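Local coordinates for protein phospholyase (Arthrobacter aurescens, PDB 5G4I) that acts as a pyridoxal-phosphate-dependent phospholyase of the class III transaminase family, assigned to the breakdown of ethanolamine phosphate with loss of phosphate, at residues 18-23 with 31-36; 93-98 with 321-326; 127-132 with 306-311; 196-201 with 235-240; 399-404 with 425-430. All coordinates share one frame; numbering follows the deposited sequence.

In the fold
Starting at the N terminus, contact 1 closes a short loop of seven residues, setting helix 19-24 against the loop before strand 41-45. Contact 2 then spans about half the chain, joining helix 94-104 to helix 316-331. The loop it makes encloses contact 3, which pairs helix 120-135 with the loop 306-311, and contact 3 in turn encloses contact 4, between helices 187-207 and 233-243 beside the larger domain's sheet. Contact 5 follows in series, laying helix 421-436 on strand 399-404. None of the five cross. Contacts 1 and 5, though distant in sequence, touch through Y35 and L400, while contacts 1, 2 and 3 all reach the second subunit.

Contact 1. Residues 18-23 with 31-36; sequences DLLARR and SPLFYR
The carbonyl oxygen S31 O is approached by two donors: water 2 gives it a hydrogen at 2.9 Å, and R23 NH2 makes a weak bond to it at 3.3 Å (N-H...O 157°). Water 2 also accepts from R23 NE at 2.8 Å, so the arginine reaches S31 O both directly and through the water. This fixes the N-terminal helix 19-24 to the extended segment leading into strand 41-45, at the dimer interface. An extended R23 side chain, its CG anti to the backbone N (chi1 178°), carries the guanidinium across. NH1 goes to a different partner, the carbonyl O of T89 of the second subunit, so the group is held from both chains and its rotation is restricted. Water 1 adds a looser link, donating to P32 O and bonded also to S31 OG, with only a weak bond from R23 NH2.

The apolar part is L33, whose two methyls divide the work. CD1 meets CD1 of L20 at 3.6 Å, joining the first helical turn to the loop. CD2 lies 3.4 Å above the R23 guanidinium plane, over its centre, with CZ as its nearest atom at 3.5 Å.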
# COMPACT_ATOMS: atom_id res chain seq x y z
N ASP A 18 -4.43 23.89 -19.63
CA ASP A 18 -4.44 22.54 -20.14
C ASP A 18 -4.32 21.50 -19.02
O ASP A 18 -4.65 20.38 -19.34
CB ASP A 18 -3.21 22.37 -21.07
CG ASP A 18 -1.87 22.71 -20.32
OD1 ASP A 18 -1.65 23.92 -20.18
OD2 ASP A 18 -1.11 21.85 -19.80
N LEU A 19 -3.79 21.83 -17.83
CA LEU A 19 -3.53 20.75 -16.80
C LEU A 19 -4.78 19.97 -16.42
O LEU A 19 -4.72 18.69 -16.31
CB LEU A 19 -2.81 21.33 -15.60
CG LEU A 19 -2.29 20.29 -14.60
CD1 LEU A 19 -1.30 19.37 -15.31
CD2 LEU A 19 -1.62 20.97 -13.40
N LEU A 20 -5.91 20.64 -16.13
CA LEU A 20 -7.11 19.95 -15.71
C LEU A 20 -7.62 18.93 -16.77
O LEU A 20 -7.92 17.75 -16.51
CB LEU A 20 -8.23 20.96 -15.37
CG LEU A 20 -9.49 20.40 -14.77
CD1 LEU A 20 -9.34 19.71 -13.40
CD2 LEU A 20 -10.54 21.51 -14.56
N ALA A 21 -7.64 19.38 -18.06
CA ALA A 21 -8.03 18.46 -19.11
C ALA A 21 -7.05 17.27 -19.29
O ALA A 21 -7.51 16.12 -19.51
CB ALA A 21 -8.18 19.23 -20.45
N ARG A 22 -5.75 17.55 -19.16
CA ARG A 22 -4.70 16.51 -19.26
C ARG A 22 -4.89 15.45 -18.11
O ARG A 22 -4.75 14.23 -18.35
CB ARG A 22 -3.32 17.03 -19.26
CG ARG A 22 -2.98 17.85 -20.55
CD ARG A 22 -1.71 18.64 -20.45
NE ARG A 22 -0.55 17.83 -20.04
CZ ARG A 22 0.51 18.28 -19.33
NH1 ARG A 22 0.65 19.59 -18.95
NH2 ARG A 22 1.46 17.41 -19.00
N ARG A 23 -5.24 15.93 -16.93
CA ARG A 23 -5.62 15.04 -15.81
C ARG A 23 -6.80 14.17 -16.09
O ARG A 23 -6.82 12.92 -15.87
CB ARG A 23 -5.83 15.90 -14.55
CG ARG A 23 -6.27 15.08 -13.32
CD ARG A 23 -6.65 15.98 -12.22
NE ARG A 23 -7.29 15.31 -11.06
CZ ARG A 23 -6.78 15.23 -9.79
NH1 ARG A 23 -5.56 15.69 -9.52
NH2 ARG A 23 -7.57 14.65 -8.83
N SER A 31 -11.58 11.15 -9.68
CA SER A 31 -10.61 11.27 -8.56
C SER A 31 -10.75 12.68 -7.95
O SER A 31 -10.76 13.70 -8.71
CB SER A 31 -9.22 11.00 -9.07
OG SER A 31 -8.27 10.96 -7.99
N PRO A 32 -11.00 12.80 -6.66
CA PRO A 32 -11.54 14.07 -6.15
C PRO A 32 -10.58 15.29 -6.21
O PRO A 32 -9.33 15.13 -6.05
CB PRO A 32 -11.91 13.73 -4.66
CG PRO A 32 -11.04 12.49 -4.35
CD PRO A 32 -11.03 11.73 -5.63
N LEU A 33 -11.17 16.49 -6.38
CA LEU A 33 -10.47 17.76 -6.28
C LEU A 33 -11.22 18.71 -5.36
O LEU A 33 -12.48 18.79 -5.40
CB LEU A 33 -10.37 18.47 -7.66
CG LEU A 33 -9.41 17.83 -8.67
CD1 LEU A 33 -9.61 18.33 -10.11
CD2 LEU A 33 -7.96 18.15 -8.22
N PHE A 34 -10.51 19.46 -4.50
CA PHE A 34 -11.14 20.48 -3.69
C PHE A 34 -11.51 21.74 -4.46
O PHE A 34 -10.87 22.08 -5.46
CB PHE A 34 -10.20 20.94 -2.50
CG PHE A 34 -9.92 19.88 -1.43
CD1 PHE A 34 -10.81 18.90 -1.05
CD2 PHE A 34 -8.67 19.88 -0.85
CE1 PHE A 34 -10.47 17.92 -0.05
CE2 PHE A 34 -8.38 18.97 0.23
CZ PHE A 34 -9.24 17.98 0.59
N TYR A 35 -12.58 22.39 -3.97
CA TYR A 35 -13.03 23.78 -4.40
C TYR A 35 -13.79 23.83 -5.74
O TYR A 35 -13.70 22.92 -6.57
CB TYR A 35 -11.90 24.79 -4.43
CG TYR A 35 -11.17 25.00 -3.08
CD1 TYR A 35 -11.83 25.59 -1.99
CD2 TYR A 35 -9.87 24.58 -2.89
CE1 TYR A 35 -11.18 25.77 -0.73
CE2 TYR A 35 -9.23 24.71 -1.67
CZ TYR A 35 -9.88 25.32 -0.60
OH TYR A 35 -9.25 25.48 0.66
N ARG A 36 -14.58 24.88 -5.88
CA ARG A 36 -15.30 25.05 -7.18
C ARG A 36 -14.36 25.14 -8.35
O ARG A 36 -14.66 24.53 -9.41
CB ARG A 36 -16.21 26.33 -7.09
O HOH W 1 -7.71 12.91 -6.05
O HOH W 2 -9.87 14.18 -11.40

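Contact 2. Residues 93-98 with 321-326; sequences NSRVVE and AGLAVL
L323 of helix 316-331 meets R95 and E98 of helix 94-104, and the evidence falls into van der Waals packing across the contact and polar bonds that shape one side of it. In the packing, the two methyls of L323 take separate targets. CD1 lies 3.7 Å from R95 NH2, oblique to the guanidinium, and 4.1 Å from E98 CB. CD2 rests on the backbone instead, 3.8 Å from E98 O. The L323 and E98 side chains run at about a right angle to each other, and the backbones are close here, with the CA atoms of E98 and L323 7.9 Å apart.

The polar bonds lie within 93-98. R95 folds back, bent at both chi2 and chi3 (-53° and -51°), which brings NE to E98 OE1 at 3.1 Å in a salt bridge. The oxygen lies near the guanidinium plane and is met on its syn side, but tilted out of the carboxylate plane. The other carboxylate oxygen, OE2, accepts from S94 OG at 3.2 Å, from well above the carboxylate plane. R95 NH1 bonds to Q81 OE1 on helix 72-82, so the arginine is fixed at two points and presents NH2 to the leucine.

Beyond the two segments, L323 also touches Y99 and A102, while A321 and A324 pack on helix 72-82. R95, E98, Y99 and A102 have the i, i+3, i+4, i+7 spacing of a hole, and L323 enters it as a single knob, a knob-in-hole contact between the two helices.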
# COMPACT_ATOMS: atom_id res chain seq x y z
N ASN A 93 19.77 -4.94 7.59
CA ASN A 93 20.18 -3.52 7.39
C ASN A 93 19.75 -2.79 8.69
O ASN A 93 18.64 -3.02 9.24
CB ASN A 93 19.62 -2.87 6.15
CG ASN A 93 20.17 -1.46 5.88
OD1 ASN A 93 21.27 -1.28 5.15
ND2 ASN A 93 19.56 -0.49 6.44
N SER A 94 20.59 -1.87 9.17
CA SER A 94 20.36 -1.25 10.47
C SER A 94 19.19 -0.23 10.48
O SER A 94 18.60 0.03 11.55
CB SER A 94 21.60 -0.57 11.07
OG SER A 94 21.97 0.51 10.34
N ARG A 95 18.90 0.45 9.36
CA ARG A 95 17.95 1.58 9.41
C ARG A 95 16.54 1.16 9.85
O ARG A 95 15.91 1.90 10.68
CB ARG A 95 17.83 2.36 8.06
CG ARG A 95 19.14 2.84 7.44
CD ARG A 95 20.08 3.67 8.30
NE ARG A 95 19.47 4.79 8.97
CZ ARG A 95 19.27 6.01 8.46
NH1 ARG A 95 19.48 6.25 7.18
NH2 ARG A 95 18.75 7.01 9.19
N VAL A 96 16.03 0.03 9.35
CA VAL A 96 14.70 -0.42 9.77
C VAL A 96 14.63 -0.75 11.28
O VAL A 96 13.61 -0.51 11.93
CB VAL A 96 14.14 -1.59 8.91
CG1 VAL A 96 14.99 -2.85 9.03
CG2 VAL A 96 12.65 -1.84 9.23
N VAL A 97 15.75 -1.30 11.77
CA VAL A 97 15.78 -1.64 13.21
C VAL A 97 15.81 -0.38 14.06
O VAL A 97 15.11 -0.27 15.10
CB VAL A 97 16.98 -2.59 13.50
CG1 VAL A 97 17.05 -2.94 15.01
CG2 VAL A 97 16.76 -3.86 12.73
N GLU A 98 16.64 0.59 13.68
CA GLU A 98 16.71 1.87 14.35
C GLU A 98 15.32 2.56 14.38
O GLU A 98 14.86 3.09 15.40
CB GLU A 98 17.69 2.82 13.69
CG GLU A 98 19.13 2.38 13.80
CD GLU A 98 20.07 3.00 12.74
OE1 GLU A 98 19.67 3.98 11.98
OE2 GLU A 98 21.24 2.48 12.70
N ALA A 321 13.12 8.26 6.33
CA ALA A 321 12.05 9.24 6.37
C ALA A 321 11.29 9.26 7.72
O ALA A 321 11.10 10.32 8.36
CB ALA A 321 11.07 8.98 5.26
N GLY A 322 10.91 8.04 8.17
CA GLY A 322 10.17 7.98 9.43
C GLY A 322 11.03 8.38 10.65
O GLY A 322 10.51 9.06 11.57
N LEU A 323 12.33 8.02 10.63
CA LEU A 323 13.22 8.42 11.75
C LEU A 323 13.36 9.96 11.76
O LEU A 323 13.36 10.57 12.85
CB LEU A 323 14.58 7.74 11.57
CG LEU A 323 14.80 6.35 12.11
CD1 LEU A 323 16.06 5.76 11.39
CD2 LEU A 323 14.95 6.47 13.68
N ALA A 324 13.50 10.58 10.58
CA ALA A 324 13.63 12.06 10.53
C ALA A 324 12.42 12.82 10.99
O ALA A 324 12.53 13.89 11.67
CB ALA A 324 14.05 12.49 9.13
N VAL A 325 11.23 12.26 10.74
CA VAL A 325 9.98 12.86 11.26
C VAL A 325 9.96 12.84 12.80
O VAL A 325 9.65 13.87 13.46
CB VAL A 325 8.70 12.21 10.66
CG1 VAL A 325 7.43 12.66 11.39
CG2 VAL A 325 8.65 12.59 9.17
N LEU A 326 10.26 11.64 13.39
CA LEU A 326 10.26 11.56 14.84
C LEU A 326 11.34 12.41 15.48
O LEU A 326 11.09 13.10 16.48
CB LEU A 326 10.43 10.09 15.29
CG LEU A 326 9.26 9.11 15.14
CD1 LEU A 326 9.69 7.65 15.49
CD2 LEU A 326 8.05 9.56 15.94

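Contact 3. Residues 127-132 with 306-311; sequences ALRIAR and NMFFNT. With PLP (pyridoxal-5'-phosphate), chain H.
R129 reaches from helix 120-135 to N306 and F308 of the loop after helix 296-305, and its chain can be followed outward. CB points toward the loop. With CG anti to the backbone N (chi1 -173°), CB, CG, CD and NE form one extended arm that carries the charge clear of the helix. NE forms a salt bridge with E165 OE2 of the second subunit. NH1 comes to the edge of the F308 ring, 4.1 Å from CD1, and is bonded weakly to N150 O of the second subunit. NH2 lies 3.2 Å from N306 OD1, but the angle is too poor for a hydrogen bond. The guanidinium and amide planes stand 80° apart. The N306 amide has partners of its own: OD1 accepts from H164 N of the second subunit, and ND2 donates to Q133 OE1 and F302 O.

Farther along the loop, T311 twice grips the phosphate of the cofactor in the second subunit's site. O1P of pyridoxal phosphate accepts from T311 OG1 at 2.7 Å and from T311 N at 3.0 Å. S121 and G120 of the second subunit bond the same cofactor, so the site is shared across the dimer. The far side of helix 120-135 packs through A127, L128 and A131 on strands 247-251 and 214-217, with L128 also touching helix 152-155.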
# COMPACT_ATOMS: atom_id res chain seq x y z
N ALA A 127 -4.39 -5.38 10.00
CA ALA A 127 -4.96 -5.53 11.37
C ALA A 127 -6.23 -6.35 11.37
O ALA A 127 -6.41 -7.19 12.30
CB ALA A 127 -5.16 -4.17 12.03
N LEU A 128 -7.16 -6.13 10.42
CA LEU A 128 -8.43 -6.93 10.38
C LEU A 128 -8.07 -8.40 10.15
O LEU A 128 -8.74 -9.33 10.66
CB LEU A 128 -9.40 -6.39 9.31
CG LEU A 128 -10.07 -5.05 9.57
CD1 LEU A 128 -10.90 -4.74 8.37
CD2 LEU A 128 -10.96 -5.15 10.80
N ARG A 129 -7.07 -8.66 9.28
CA ARG A 129 -6.62 -10.04 8.97
C ARG A 129 -6.03 -10.74 10.17
O ARG A 129 -6.38 -11.95 10.49
CB ARG A 129 -5.70 -9.98 7.72
CG ARG A 129 -5.30 -11.41 7.18
CD ARG A 129 -4.43 -11.31 5.91
NE ARG A 129 -3.99 -12.68 5.54
CZ ARG A 129 -2.82 -13.01 4.98
NH1 ARG A 129 -2.01 -12.09 4.50
NH2 ARG A 129 -2.50 -14.29 4.79
N ILE A 130 -5.12 -10.11 10.88
CA ILE A 130 -4.56 -10.66 12.18
C ILE A 130 -5.71 -10.96 13.09
O ILE A 130 -5.74 -12.09 13.69
CB ILE A 130 -3.59 -9.62 12.79
CG1 ILE A 130 -2.29 -9.49 11.97
CG2 ILE A 130 -3.23 -10.04 14.24
CD1 ILE A 130 -1.48 -8.19 12.29
N ALA A 131 -6.62 -10.04 13.29
CA ALA A 131 -7.71 -10.24 14.23
C ALA A 131 -8.60 -11.41 13.83
O ALA A 131 -9.02 -12.25 14.72
CB ALA A 131 -8.53 -8.97 14.43
N ARG A 132 -9.03 -11.48 12.56
CA ARG A 132 -9.98 -12.60 12.10
C ARG A 132 -9.28 -13.94 12.36
O ARG A 132 -9.95 -14.92 12.89
CB ARG A 132 -10.22 -12.41 10.55
CG ARG A 132 -11.40 -13.03 9.97
CD ARG A 132 -11.48 -12.74 8.49
NE ARG A 132 -11.46 -11.32 8.15
CZ ARG A 132 -10.49 -10.66 7.49
NH1 ARG A 132 -9.43 -11.25 7.07
NH2 ARG A 132 -10.69 -9.35 7.28
N ASN A 306 1.58 -17.81 8.75
CA ASN A 306 1.57 -17.24 7.40
C ASN A 306 2.95 -16.80 7.01
O ASN A 306 3.67 -16.21 7.82
CB ASN A 306 0.70 -15.97 7.32
CG ASN A 306 -0.76 -16.18 7.81
OD1 ASN A 306 -1.72 -16.39 7.04
ND2 ASN A 306 -0.93 -16.00 9.12
N MET A 307 3.33 -17.05 5.74
CA MET A 307 4.57 -16.52 5.19
C MET A 307 4.33 -15.07 4.69
O MET A 307 4.23 -14.76 3.51
CB MET A 307 5.14 -17.45 4.08
CG MET A 307 6.46 -16.99 3.50
SD MET A 307 7.64 -15.91 4.38
CE MET A 307 7.68 -14.83 2.92
N PHE A 308 4.14 -14.19 5.67
CA PHE A 308 3.75 -12.79 5.41
C PHE A 308 4.97 -11.95 5.00
O PHE A 308 5.98 -11.90 5.72
CB PHE A 308 3.04 -12.16 6.65
CG PHE A 308 2.62 -10.71 6.40
CD1 PHE A 308 1.52 -10.44 5.62
CD2 PHE A 308 3.42 -9.66 6.86
CE1 PHE A 308 1.20 -9.09 5.30
CE2 PHE A 308 3.13 -8.34 6.49
CZ PHE A 308 2.04 -8.09 5.73
N PHE A 309 4.80 -11.17 3.91
CA PHE A 309 5.92 -10.34 3.38
C PHE A 309 5.28 -9.19 2.57
O PHE A 309 4.45 -9.48 1.68
CB PHE A 309 6.93 -11.19 2.55
CG PHE A 309 8.14 -10.44 2.03
CD1 PHE A 309 9.06 -9.86 2.88
CD2 PHE A 309 8.20 -10.14 0.70
CE1 PHE A 309 10.12 -9.05 2.40
CE2 PHE A 309 9.34 -9.43 0.14
CZ PHE A 309 10.26 -8.87 0.99
N ASN A 310 5.78 -7.96 2.75
CA ASN A 310 5.44 -6.73 2.04
C ASN A 310 6.76 -6.20 1.49
O ASN A 310 7.64 -5.82 2.25
CB ASN A 310 4.71 -5.82 3.03
CG ASN A 310 4.37 -4.48 2.50
OD1 ASN A 310 5.13 -3.88 1.71
ND2 ASN A 310 3.21 -3.95 2.92
N THR A 311 6.91 -6.17 0.16
CA THR A 311 8.23 -5.96 -0.45
C THR A 311 8.82 -4.60 -0.13
O THR A 311 10.04 -4.47 0.12
CB THR A 311 8.16 -6.12 -2.00
OG1 THR A 311 7.65 -7.43 -2.33
CG2 THR A 311 9.56 -5.96 -2.66
N1 PLP H . 2.64 -10.10 -7.76
C2 PLP H . 3.77 -10.63 -8.09
C2A PLP H . 3.85 -11.53 -9.33
C3 PLP H . 4.97 -10.38 -7.24
O3 PLP H . 6.21 -10.86 -7.62
C4 PLP H . 4.89 -9.52 -6.05
C4A PLP H . 6.09 -9.09 -5.27
C5 PLP H . 3.55 -9.04 -5.77
C6 PLP H . 2.47 -9.35 -6.66
C5A PLP H . 3.32 -8.23 -4.45
O4P PLP H . 3.98 -6.99 -4.47
P PLP H . 4.10 -6.30 -2.98
O1P PLP H . 4.98 -7.10 -2.01
O2P PLP H . 4.61 -4.92 -3.47
O3P PLP H . 2.77 -5.96 -2.45

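Contact 4. Residues 196-201 with 235-240; sequences ADVDAA and EGVATR
Helices 187-207 and 233-243 lie side by side along the sheet of the larger domain, where each leads into one of two neighbouring parallel strands, 214-217 and 247-251. Their segments 196-201 and 235-240 run in nearly the same direction, 24° apart, with axes 10.4 Å from each other at closest approach. V198 is the centre of the apolar packing: its CG2 meets V237 CG2 at 4.0 Å, and its CG1 lies beside the aliphatic CD of R240.

A salt bridge flanks the valines. R240 NE bonds D199 OD1 at 2.9 Å, with the oxygen in the guanidinium plane and the donor on its syn side but tilted from the carboxylate plane; the N-H...O angle of 139° is bent. Water 3 makes a second, indirect link, donating to D199 OD2 at 2.7 Å and accepting from R240 NH2 at 2.8 Å. The carboxylate and guanidinium planes are 19° apart, so the two groups are nearly coplanar. The remaining nitrogen turns back to its own helix: NH1 donates to G236 O at 3.0 Å. That carbonyl also receives the helical bond from R240 N, and the two donors reach it from opposite faces of its plane.

Strand 214-217, helix 233-243 and strand 247-251 form a beta-alpha-beta crossover, with helix 187-207 as its neighbour, as in the alpha/beta core of fold type I pyridoxal phosphate enzymes.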
# COMPACT_ATOMS: atom_id res chain seq x y z
N ALA A 196 -26.28 -0.11 25.79
CA ALA A 196 -27.30 -1.14 25.43
C ALA A 196 -27.36 -1.40 23.95
O ALA A 196 -27.57 -2.58 23.52
CB ALA A 196 -28.70 -0.68 25.93
N ASP A 197 -27.13 -0.38 23.14
CA ASP A 197 -27.03 -0.58 21.70
C ASP A 197 -25.80 -1.50 21.34
O ASP A 197 -25.88 -2.35 20.40
CB ASP A 197 -26.83 0.75 20.94
CG ASP A 197 -28.02 1.67 20.88
OD1 ASP A 197 -29.08 1.32 21.35
OD2 ASP A 197 -27.78 2.82 20.32
N VAL A 198 -24.68 -1.35 22.07
CA VAL A 198 -23.53 -2.21 21.87
C VAL A 198 -23.90 -3.69 22.26
O VAL A 198 -23.54 -4.64 21.47
CB VAL A 198 -22.28 -1.75 22.66
CG1 VAL A 198 -21.14 -2.70 22.58
CG2 VAL A 198 -21.85 -0.37 22.21
N ASP A 199 -24.54 -3.90 23.42
CA ASP A 199 -25.02 -5.22 23.82
C ASP A 199 -25.86 -5.89 22.69
O ASP A 199 -25.59 -7.06 22.31
CB ASP A 199 -25.91 -5.15 25.03
CG ASP A 199 -25.21 -4.65 26.33
OD1 ASP A 199 -23.97 -4.86 26.46
OD2 ASP A 199 -26.04 -4.20 27.21
N ALA A 200 -26.75 -5.07 22.08
CA ALA A 200 -27.63 -5.60 21.02
C ALA A 200 -26.87 -6.00 19.77
O ALA A 200 -27.13 -6.99 19.06
CB ALA A 200 -28.80 -4.63 20.72
N ALA A 201 -25.92 -5.12 19.36
CA ALA A 201 -25.12 -5.36 18.16
C ALA A 201 -24.31 -6.66 18.31
O ALA A 201 -24.20 -7.50 17.36
CB ALA A 201 -24.13 -4.19 17.94
N GLU A 235 -14.27 2.39 27.24
CA GLU A 235 -13.92 1.35 28.18
C GLU A 235 -15.01 0.24 28.26
O GLU A 235 -14.71 -0.96 28.30
CB GLU A 235 -13.73 2.01 29.58
CG GLU A 235 -12.67 3.17 29.62
CD GLU A 235 -12.92 4.68 29.11
OE1 GLU A 235 -13.71 5.21 28.50
OE2 GLU A 235 -12.16 5.51 29.41
N GLY A 236 -16.25 0.68 28.24
CA GLY A 236 -17.41 -0.28 28.24
C GLY A 236 -17.46 -1.14 26.97
O GLY A 236 -17.80 -2.35 27.02
N VAL A 237 -17.20 -0.52 25.83
CA VAL A 237 -17.12 -1.26 24.56
C VAL A 237 -16.04 -2.27 24.61
O VAL A 237 -16.23 -3.46 24.26
CB VAL A 237 -16.99 -0.31 23.33
CG1 VAL A 237 -16.77 -1.15 22.06
CG2 VAL A 237 -18.15 0.61 23.19
N ALA A 238 -14.80 -1.91 25.05
CA ALA A 238 -13.72 -2.83 25.19
C ALA A 238 -14.01 -4.06 26.10
O ALA A 238 -13.71 -5.18 25.69
CB ALA A 238 -12.43 -2.07 25.68
N THR A 239 -14.63 -3.77 27.25
CA THR A 239 -14.96 -4.90 28.15
C THR A 239 -15.93 -5.89 27.45
O THR A 239 -15.68 -7.12 27.48
CB THR A 239 -15.58 -4.32 29.40
OG1 THR A 239 -14.58 -3.49 30.08
CG2 THR A 239 -16.02 -5.46 30.31
N ARG A 240 -16.93 -5.32 26.77
CA ARG A 240 -17.98 -6.20 26.10
C ARG A 240 -17.38 -6.98 24.90
O ARG A 240 -17.60 -8.15 24.70
CB ARG A 240 -19.15 -5.36 25.67
CG ARG A 240 -19.99 -4.85 26.88
CD ARG A 240 -20.89 -3.65 26.49
NE ARG A 240 -21.83 -3.24 27.53
CZ ARG A 240 -21.47 -2.58 28.62
NH1 ARG A 240 -20.20 -2.22 28.83
NH2 ARG A 240 -22.41 -2.26 29.53
O HOH W 3 -25.21 -2.63 29.22

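Contact 5. Residues 399-404 with 425-430; sequences VLISRV and DILLGQ
The amide of Q430 is the flat group here, and it lies beyond Q430 CG, the atom that V399 CG2 touches at 4.3 Å. A bend at chi2 (-53°) turns the amide away from the valine, and OE1 is bonded to R397 NH1, just before the strand.

The other contacts are purely aliphatic. L427, with CG anti to the backbone N (chi1 180°), sends CD1 to the strand, where it lies 3.9 Å from V399 CG1. The same methyl reaches I401 CG2 at 4.3 Å, so one leucine branch serves two residues of segment 399-404, two positions apart. The V399 and L427 side chains run at about a right angle. L400, between the two, points the other way and packs on Y35 and on Y91 of the second subunit. V399 and I401 also touch M394 of helix 384-396.

L427 extends this packing to L58 and M413, on the strands that flank 399-404 in the sheet. Helix 421-436 thus lies across one face of the mixed sheet, covering three adjacent strands, an alpha/beta layer consistent with the smaller domain of fold type I enzymes.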
# COMPACT_ATOMS: atom_id res chain seq x y z
N VAL A 399 -6.50 31.33 3.25
CA VAL A 399 -6.45 30.24 4.33
C VAL A 399 -7.13 29.00 3.79
O VAL A 399 -8.29 29.03 3.38
CB VAL A 399 -7.06 30.69 5.69
CG1 VAL A 399 -6.81 29.62 6.78
CG2 VAL A 399 -6.48 32.05 6.13
N LEU A 400 -6.45 27.84 3.88
CA LEU A 400 -7.01 26.55 3.45
C LEU A 400 -7.61 25.78 4.63
O LEU A 400 -6.89 25.43 5.56
CB LEU A 400 -5.91 25.66 2.76
CG LEU A 400 -5.16 26.33 1.62
CD1 LEU A 400 -4.06 25.36 1.11
CD2 LEU A 400 -6.11 26.78 0.53
N ILE A 401 -8.91 25.54 4.63
CA ILE A 401 -9.66 24.73 5.57
C ILE A 401 -10.66 23.81 4.81
O ILE A 401 -10.81 23.92 3.59
CB ILE A 401 -10.35 25.60 6.64
CG1 ILE A 401 -11.41 26.53 6.03
CG2 ILE A 401 -9.35 26.32 7.54
CD1 ILE A 401 -12.36 27.10 7.04
N SER A 402 -11.29 22.93 5.51
CA SER A 402 -12.27 22.02 4.93
C SER A 402 -13.45 21.77 5.90
O SER A 402 -13.72 22.51 6.86
CB SER A 402 -11.63 20.70 4.50
OG SER A 402 -12.47 20.05 3.51
N ARG A 403 -14.22 20.69 5.66
CA ARG A 403 -15.34 20.28 6.54
C ARG A 403 -15.51 18.78 6.66
O ARG A 403 -14.95 18.03 5.80
CB ARG A 403 -16.67 20.88 6.07
CG ARG A 403 -17.00 20.52 4.64
CD ARG A 403 -18.42 20.96 4.22
NE ARG A 403 -18.64 20.90 2.77
CZ ARG A 403 -19.76 21.34 2.16
NH1 ARG A 403 -20.82 21.83 2.88
NH2 ARG A 403 -19.84 21.33 0.83
N VAL A 404 -16.23 18.36 7.68
CA VAL A 404 -16.52 16.97 7.96
C VAL A 404 -17.95 16.83 8.47
O VAL A 404 -18.60 17.81 8.83
CB VAL A 404 -15.56 16.33 9.05
CG1 VAL A 404 -14.24 16.00 8.46
CG2 VAL A 404 -15.42 17.09 10.30
N ASP A 425 -3.40 33.05 15.16
CA ASP A 425 -4.10 34.35 15.18
C ASP A 425 -4.50 34.81 13.79
O ASP A 425 -5.58 35.38 13.62
CB ASP A 425 -3.18 35.41 15.83
CG ASP A 425 -3.02 35.19 17.38
OD1 ASP A 425 -3.88 34.57 18.04
OD2 ASP A 425 -2.02 35.80 17.93
N ILE A 426 -3.67 34.53 12.78
CA ILE A 426 -4.10 34.85 11.38
C ILE A 426 -5.38 34.10 11.00
O ILE A 426 -6.38 34.66 10.60
CB ILE A 426 -2.95 34.64 10.40
CG1 ILE A 426 -1.80 35.59 10.61
CG2 ILE A 426 -3.47 34.63 8.96
CD1 ILE A 426 -0.46 35.16 9.99
N LEU A 427 -5.34 32.76 11.21
CA LEU A 427 -6.47 31.89 10.85
C LEU A 427 -7.75 32.35 11.56
O LEU A 427 -8.82 32.48 10.96
CB LEU A 427 -6.13 30.38 11.13
CG LEU A 427 -7.24 29.38 10.78
CD1 LEU A 427 -6.59 28.06 10.30
CD2 LEU A 427 -8.25 29.16 11.86
N LEU A 428 -7.69 32.48 12.91
CA LEU A 428 -8.87 32.78 13.76
C LEU A 428 -9.46 34.19 13.47
O LEU A 428 -10.68 34.40 13.42
CB LEU A 428 -8.52 32.61 15.27
CG LEU A 428 -8.26 31.10 15.69
CD1 LEU A 428 -7.52 31.16 17.03
CD2 LEU A 428 -9.52 30.33 15.77
N GLY A 429 -8.56 35.13 13.19
CA GLY A 429 -9.03 36.52 12.83
C GLY A 429 -9.77 36.51 11.47
O GLY A 429 -10.86 37.09 11.31
N GLN A 430 -9.22 35.78 10.48
CA GLN A 430 -9.96 35.65 9.19
C GLN A 430 -11.26 34.89 9.36
O GLN A 430 -12.28 35.29 8.73
CB GLN A 430 -9.02 35.00 8.14
CG GLN A 430 -7.86 35.81 7.76
CD GLN A 430 -8.16 37.24 7.29
OE1 GLN A 430 -8.86 37.42 6.30
NE2 GLN A 430 -7.68 38.25 8.03